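Local coordinates for 457aa long hypothetical protein (Pyrococcus horikoshii, PDB 2CSU) that is of unknown function but combines a Rossmann-type domain of the CoA-binding family with two domains related to those of succinyl-CoA ligases, at residues A[103-106]-A[107-111]; A[350-353]-A[354-357]; A[444-447]-A[448-451]. All coordinates share one frame; numbering follows the deposited sequence.

Overall arrangement
All three contacts are local, each formed within one helix or at its start, and none touches another. Interaction 1 covers the first turns of helix 104-120 in the CoA-binding domain, mostly at the surface, and is ruled by charged side chains. On the other side of the chain's centre, about 63 Å away between centres, interaction 2 starts helix 353-365; there the chemistry is end-capping, with tyrosines turned into the protein. Interaction 3 shares the ligase-CoA domain with interaction 2, their nearest atoms about 17 Å apart, yet belongs to the last turns of helix 434-450, where a loose ion pair on one flank contrasts with amides engaged on another.

Interaction 1. Residues A[103-106]-A[107-111]; sequences GEEG and KREEK
Glu105 and Glu109, one helical turn apart, illustrate how two acids can share one flank of a helix. Glu105 OE2 lies 2.6 Å from Glu109 OE1, so close that one of the two carboxyl groups probably holds a proton. The torsions explain the meeting. Glu105 sends CG to the side opposite its backbone N (chi1 -164°) and then bends at chi2, which turns OE2 towards Glu109. Glu109 starts out beside its own N and runs extended, and the two carboxylate planes end up turned 59° against each other. Glu109 OE1 also makes a salt bridge to Lys74, so a positive charge stands beside the acid pair.

Arg108 crosses Glu105 at a slant. Arg108 NH2 is 4.1 Å from Glu105 CG, and although Glu105 OE2 is not far away, it lies well out of the guanidinium plane and no N-H is aimed at it. Arg108 NE instead holds a water weakly, at the edge and in the plane of the group; the water donates to Glu104 OE2 at 3.2 Å. Lys107 runs back, nearly straight until a bend at its last torsion, past Gly103 O, which lies 3.4 Å from Lys107 CG, while NZ reaches a weak hydrogen bond with Gly100 O.

Beneath these chains the i to i+4 hydrogen bonds begin at the N-cap, Gly103, whose O accepts Lys107 N at 3.0 Å. Glu110 N closes on Gly106 O at 2.9 Å, and the Glu110 carboxylate turns inward to Asn184 and to the N-H of Gly100. The helix belongs to the beta-alpha-beta unit 91-94, 104-120, 123-125 of a Rossmann-type sheet. Chemically, the close pair would be expected to raise the proton affinity of one acid, an effect that Lys74 and the N-terminal end of the helix may partly offset.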
loop_
_atom_site.group_PDB
_atom_site.type_symbol
_atom_site.label_atom_id
_atom_site.label_comp_id
_atom_site.label_asym_id
_atom_site.label_seq_id
_atom_site.Cartn_x
_atom_site.Cartn_y
_atom_site.Cartn_z
ATOM N N GLY A 103 -23.325 24.856 -11.922
ATOM C CA GLY A 103 -23.840 26.158 -11.529
ATOM C C GLY A 103 -25.304 26.211 -11.126
ATOM O O GLY A 103 -25.976 25.183 -11.024
ATOM N N GLU A 104 -25.803 27.427 -10.918
ATOM C CA GLU A 104 -27.185 27.644 -10.507
ATOM C C GLU A 104 -28.200 27.137 -11.522
ATOM O O GLU A 104 -29.242 26.603 -11.151
ATOM C CB GLU A 104 -27.424 29.133 -10.228
ATOM C CG GLU A 104 -26.967 30.082 -11.338
ATOM C CD GLU A 104 -27.672 31.440 -11.282
ATOM O OE1 GLU A 104 -27.088 32.388 -10.712
ATOM O OE2 GLU A 104 -28.802 31.564 -11.805
ATOM N N GLU A 105 -27.897 27.302 -12.803
ATOM C CA GLU A 105 -28.801 26.844 -13.847
ATOM C C GLU A 105 -28.849 25.311 -13.865
ATOM O O GLU A 105 -29.911 24.707 -14.054
ATOM C CB GLU A 105 -28.349 27.391 -15.202
ATOM C CG GLU A 105 -29.394 27.316 -16.297
ATOM C CD GLU A 105 -29.237 26.089 -17.165
ATOM O OE1 GLU A 105 -28.083 25.753 -17.501
ATOM O OE2 GLU A 105 -30.264 25.466 -17.512
ATOM N N GLY A 106 -27.696 24.684 -13.654
ATOM C CA GLY A 106 -27.660 23.236 -13.634
ATOM C C GLY A 106 -28.423 22.711 -12.435
ATOM O O GLY A 106 -29.069 21.660 -12.507
ATOM N N LYS A 107 -28.349 23.448 -11.327
ATOM C CA LYS A 107 -29.033 23.061 -10.099
ATOM C C LYS A 107 -30.537 23.049 -10.314
ATOM O O LYS A 107 -31.224 22.113 -9.913
ATOM C CB LYS A 107 -28.694 24.029 -8.955
ATOM C CG LYS A 107 -27.379 23.741 -8.237
ATOM C CD LYS A 107 -27.052 24.840 -7.207
ATOM C CE LYS A 107 -25.759 24.553 -6.430
ATOM N NZ LYS A 107 -24.529 24.604 -7.283
ATOM N N ARG A 108 -31.044 24.095 -10.956
ATOM C CA ARG A 108 -32.470 24.212 -11.225
ATOM C C ARG A 108 -32.959 23.052 -12.078
ATOM O O ARG A 108 -34.004 22.460 -11.792
ATOM C CB ARG A 108 -32.767 25.550 -11.914
ATOM C CG ARG A 108 -34.213 25.730 -12.342
ATOM C CD ARG A 108 -34.564 27.203 -12.531
ATOM N NE ARG A 108 -33.828 27.829 -13.625
ATOM C CZ ARG A 108 -34.049 27.588 -14.913
ATOM N NH1 ARG A 108 -34.991 26.732 -15.287
ATOM N NH2 ARG A 108 -33.323 28.208 -15.832
ATOM N N GLU A 109 -32.211 22.718 -13.121
ATOM C CA GLU A 109 -32.604 21.609 -13.976
ATOM C C GLU A 109 -32.592 20.341 -13.136
ATOM O O GLU A 109 -33.462 19.477 -13.265
ATOM C CB GLU A 109 -31.628 21.434 -15.127
ATOM C CG GLU A 109 -31.661 22.529 -16.154
ATOM C CD GLU A 109 -30.960 22.118 -17.422
ATOM O OE1 GLU A 109 -30.473 23.005 -18.152
ATOM O OE2 GLU A 109 -30.906 20.900 -17.693
ATOM N N GLU A 110 -31.589 20.255 -12.269
ATOM C CA GLU A 110 -31.429 19.102 -11.408
ATOM C C GLU A 110 -32.652 18.927 -10.530
ATOM O O GLU A 110 -33.188 17.823 -10.423
ATOM C CB GLU A 110 -30.162 19.252 -10.560
ATOM C CG GLU A 110 -29.894 18.081 -9.641
ATOM C CD GLU A 110 -28.448 18.000 -9.230
ATOM O OE1 GLU A 110 -27.617 17.663 -10.091
ATOM O OE2 GLU A 110 -28.134 18.279 -8.058
ATOM N N LYS A 111 -33.101 20.020 -9.917
ATOM C CA LYS A 111 -34.279 19.972 -9.057
ATOM C C LYS A 111 -35.507 19.508 -9.825
ATOM O O LYS A 111 -36.331 18.768 -9.298
ATOM C CB LYS A 111 -34.581 21.349 -8.457
ATOM C CG LYS A 111 -35.998 21.431 -7.895
ATOM C CD LYS A 111 -36.761 22.633 -8.431
ATOM C CE LYS A 111 -38.230 22.270 -8.709
ATOM N NZ LYS A 111 -38.540 22.234 -10.170
HETATM O O HOH W 1 -31.283 29.623 -12.468
#

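Interaction 2. Residues A[350-353]-A[354-357]; sequences SARG and EDYY
Arg352 offers its backbone N-H to the side chain of Asp355, three residues on: Arg352 N to Asp355 OD1 measures 2.8 Å and the bond is almost straight, at 178°. The oxygen uses its anti lone pair, the one away from OD2. Asp355 can do this because CG sits beside its own backbone N (chi1 -68°), turning the carboxylate back to the helix start. At the carbonyl end of the same residue, Arg352 O takes Tyr356 N at 3.0 Å and, weakly, Asp355 N. With Arg352 at the N-cap and Asp355 at N3, the side-chain bond is the N3-to-N-cap half of a capping box, opening helix 353-365 after strand 344-346. The N-H of Gly353, in the first turn, is taken by Glu388, and Gly353 O receives Tyr357 N at 2.8 Å. Around this cap, Ala351 CB packs against Tyr356 CE1 at 3.8 Å, while Arg352 O lies at the edge of that ring, in its plane. The side-chain ends find partners farther off: Tyr356 OH bonds to Ile375 O, Tyr357 OH to Glu399 and Lys361, and Arg352 NH2 to Ala382 O.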
loop_
_atom_site.group_PDB
_atom_site.type_symbol
_atom_site.label_atom_id
_atom_site.label_comp_id
_atom_site.label_asym_id
_atom_site.label_seq_id
_atom_site.Cartn_x
_atom_site.Cartn_y
_atom_site.Cartn_z
ATOM N N SER A 350 12.254 -19.668 12.269
ATOM C CA SER A 350 12.130 -21.064 11.888
ATOM C C SER A 350 10.712 -21.580 12.078
ATOM O O SER A 350 10.415 -22.724 11.747
ATOM C CB SER A 350 13.087 -21.915 12.721
ATOM O OG SER A 350 12.903 -21.663 14.104
ATOM N N ALA A 351 9.834 -20.742 12.612
ATOM C CA ALA A 351 8.457 -21.157 12.841
ATOM C C ALA A 351 7.802 -21.829 11.632
ATOM O O ALA A 351 7.706 -21.253 10.537
ATOM C CB ALA A 351 7.623 -19.975 13.280
ATOM N N ARG A 352 7.341 -23.056 11.851
ATOM C CA ARG A 352 6.665 -23.823 10.816
ATOM C C ARG A 352 5.153 -23.801 11.020
ATOM O O ARG A 352 4.637 -23.328 12.025
ATOM C CB ARG A 352 7.183 -25.263 10.882
ATOM C CG ARG A 352 8.613 -25.402 10.354
ATOM C CD ARG A 352 9.014 -26.872 10.172
ATOM N NE ARG A 352 10.364 -26.970 9.608
ATOM C CZ ARG A 352 10.463 -26.893 8.271
ATOM N NH1 ARG A 352 9.374 -26.740 7.535
ATOM N NH2 ARG A 352 11.668 -26.907 7.693
ATOM N N GLY A 353 4.432 -24.294 9.999
ATOM C CA GLY A 353 2.981 -24.339 10.117
ATOM C C GLY A 353 2.543 -24.880 11.482
ATOM O O GLY A 353 1.670 -24.337 12.147
ATOM N N GLU A 354 3.158 -26.011 11.878
ATOM C CA GLU A 354 2.792 -26.617 13.153
ATOM C C GLU A 354 2.940 -25.629 14.315
ATOM O O GLU A 354 2.163 -25.612 15.260
ATOM C CB GLU A 354 3.685 -27.837 13.396
ATOM C CG GLU A 354 3.437 -28.970 12.394
ATOM C CD GLU A 354 1.953 -29.232 12.254
ATOM O OE1 GLU A 354 1.272 -29.337 13.267
ATOM O OE2 GLU A 354 1.493 -29.370 11.123
ATOM N N ASP A 355 4.013 -24.816 14.239
ATOM C CA ASP A 355 4.244 -23.835 15.293
ATOM C C ASP A 355 3.142 -22.776 15.329
ATOM O O ASP A 355 2.686 -22.346 16.379
ATOM C CB ASP A 355 5.597 -23.167 15.041
ATOM C CG ASP A 355 6.719 -24.173 15.261
ATOM O OD1 ASP A 355 7.638 -24.192 14.442
ATOM O OD2 ASP A 355 6.679 -24.896 16.253
ATOM N N TYR A 356 2.750 -22.316 14.125
ATOM C CA TYR A 356 1.676 -21.332 14.045
ATOM C C TYR A 356 0.355 -21.900 14.576
ATOM O O TYR A 356 -0.391 -21.253 15.294
ATOM C CB TYR A 356 1.516 -20.907 12.583
ATOM C CG TYR A 356 2.314 -19.677 12.315
ATOM C CD1 TYR A 356 3.679 -19.778 12.062
ATOM C CD2 TYR A 356 1.696 -18.427 12.280
ATOM C CE1 TYR A 356 4.420 -18.641 11.767
ATOM C CE2 TYR A 356 2.439 -17.288 11.993
ATOM C CZ TYR A 356 3.796 -17.392 11.744
ATOM O OH TYR A 356 4.541 -16.268 11.441
ATOM N N TYR A 357 0.057 -23.149 14.163
ATOM C CA TYR A 357 -1.161 -23.798 14.644
ATOM C C TYR A 357 -1.200 -23.842 16.173
ATOM O O TYR A 357 -2.138 -23.382 16.810
ATOM C CB TYR A 357 -1.198 -25.224 14.080
ATOM C CG TYR A 357 -2.046 -26.108 14.930
ATOM C CD1 TYR A 357 -3.426 -25.922 14.968
ATOM C CD2 TYR A 357 -1.474 -27.156 15.654
ATOM C CE1 TYR A 357 -4.226 -26.776 15.715
ATOM C CE2 TYR A 357 -2.272 -28.005 16.409
ATOM C CZ TYR A 357 -3.642 -27.813 16.445
ATOM O OH TYR A 357 -4.439 -28.625 17.229
#

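Interaction 3. Residues A[444-447]-A[448-451]; sequences LVEQ and AKNV
Lys449 runs back along the helix towards Glu446, and each of its atoms meets something of the turn before. Lys449 CB rests 3.1 Å from Glu446 O. Lys449 CG, beyond it, passes 3.9 Å from Val445 O, the carbonyl that also accepts the Lys449 backbone N. Lys449 CD reaches the carboxylate of Glu446, 3.8 Å from Glu446 CD, and CE stays alongside it. Lys449 NZ ends 4.0 Å from Glu446 OE1, a long salt bridge; the aliphatic CD lies slightly nearer the acid than the charged NZ does. Glu446 meets it halfway by a bend at chi2 (-66°).

The amides occupy another flank. Gln447 and Asn450 cross at about a right angle, their planes 73° apart, with Gln447 OE1 3.5 Å from Asn450 ND2. Gln447 NE2 lies 3.8 Å from Val451 CG2 and donates a hydrogen bond to Thr227 O, while Asn450 ND2 makes weak bonds to Gly269 O and Thr227 OG1. In the backbone below, the i to i+4 bonds continue as far as Val451 N to Gln447 O, 3.0 Å.

These turns lie in the C-terminal part of helix 434-450, and its amide side faces the end of helix 216-229 and the loop between helix 258-267 and strand 271-273, while Gln447 also touches Pro231, just before strand 232-236; Val445 packs on Leu318, leading into strand 319-320.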
loop_
_atom_site.group_PDB
_atom_site.type_symbol
_atom_site.label_atom_id
_atom_site.label_comp_id
_atom_site.label_asym_id
_atom_site.label_seq_id
_atom_site.Cartn_x
_atom_site.Cartn_y
_atom_site.Cartn_z
ATOM N N LEU A 444 -12.586 -2.918 15.229
ATOM C CA LEU A 444 -13.324 -4.006 15.873
ATOM C C LEU A 444 -13.660 -3.690 17.337
ATOM O O LEU A 444 -14.765 -3.966 17.801
ATOM C CB LEU A 444 -12.523 -5.317 15.776
ATOM C CG LEU A 444 -12.638 -6.126 14.463
ATOM C CD1 LEU A 444 -11.453 -7.076 14.301
ATOM C CD2 LEU A 444 -13.948 -6.904 14.460
ATOM N N VAL A 445 -12.712 -3.109 18.066
ATOM C CA VAL A 445 -12.967 -2.777 19.468
ATOM C C VAL A 445 -13.993 -1.646 19.571
ATOM O O VAL A 445 -14.940 -1.742 20.350
ATOM C CB VAL A 445 -11.663 -2.379 20.206
ATOM C CG1 VAL A 445 -11.979 -1.812 21.579
ATOM C CG2 VAL A 445 -10.781 -3.590 20.365
ATOM N N GLU A 446 -13.819 -0.592 18.776
ATOM C CA GLU A 446 -14.750 0.533 18.804
ATOM C C GLU A 446 -16.183 0.119 18.479
ATOM O O GLU A 446 -17.130 0.602 19.101
ATOM C CB GLU A 446 -14.304 1.632 17.842
ATOM C CG GLU A 446 -13.553 2.779 18.503
ATOM C CD GLU A 446 -14.416 3.602 19.460
ATOM O OE1 GLU A 446 -13.852 4.371 20.267
ATOM O OE2 GLU A 446 -15.657 3.491 19.403
ATOM N N GLN A 447 -16.349 -0.768 17.504
ATOM C CA GLN A 447 -17.717 -1.174 17.190
ATOM C C GLN A 447 -18.326 -2.030 18.305
ATOM O O GLN A 447 -19.534 -2.056 18.532
ATOM C CB GLN A 447 -17.686 -1.952 15.874
ATOM C CG GLN A 447 -19.044 -2.551 15.505
ATOM C CD GLN A 447 -20.027 -1.439 15.213
ATOM O OE1 GLN A 447 -19.725 -0.260 15.268
ATOM N NE2 GLN A 447 -21.269 -1.867 14.911
ATOM N N ALA A 448 -17.450 -2.790 18.987
ATOM C CA ALA A 448 -17.906 -3.526 20.158
ATOM C C ALA A 448 -18.453 -2.561 21.211
ATOM O O ALA A 448 -19.443 -2.816 21.878
ATOM C CB ALA A 448 -16.721 -4.307 20.726
ATOM N N LYS A 449 -17.730 -1.432 21.369
ATOM C CA LYS A 449 -18.223 -0.384 22.259
ATOM C C LYS A 449 -19.637 0.038 21.864
ATOM O O LYS A 449 -20.566 0.045 22.658
ATOM C CB LYS A 449 -17.291 0.824 22.139
ATOM C CG LYS A 449 -16.131 0.790 23.134
ATOM C CD LYS A 449 -14.950 1.634 22.654
ATOM C CE LYS A 449 -14.404 2.562 23.744
ATOM N NZ LYS A 449 -12.943 2.553 23.707
ATOM N N ASN A 450 -19.759 0.433 20.585
ATOM C CA ASN A 450 -21.041 0.914 20.083
ATOM C C ASN A 450 -22.193 -0.044 20.409
ATOM O O ASN A 450 -23.194 0.324 21.006
ATOM C CB ASN A 450 -20.910 1.110 18.573
ATOM C CG ASN A 450 -20.124 2.369 18.308
ATOM O OD1 ASN A 450 -19.626 3.024 19.220
ATOM N ND2 ASN A 450 -20.024 2.717 17.013
ATOM N N VAL A 451 -22.052 -1.311 19.969
ATOM C CA VAL A 451 -23.111 -2.267 20.294
ATOM C C VAL A 451 -23.166 -2.556 21.798
ATOM O O VAL A 451 -24.026 -3.277 22.286
ATOM C CB VAL A 451 -22.881 -3.567 19.525
ATOM C CG1 VAL A 451 -23.969 -4.571 19.889
ATOM C CG2 VAL A 451 -22.937 -3.309 18.033
#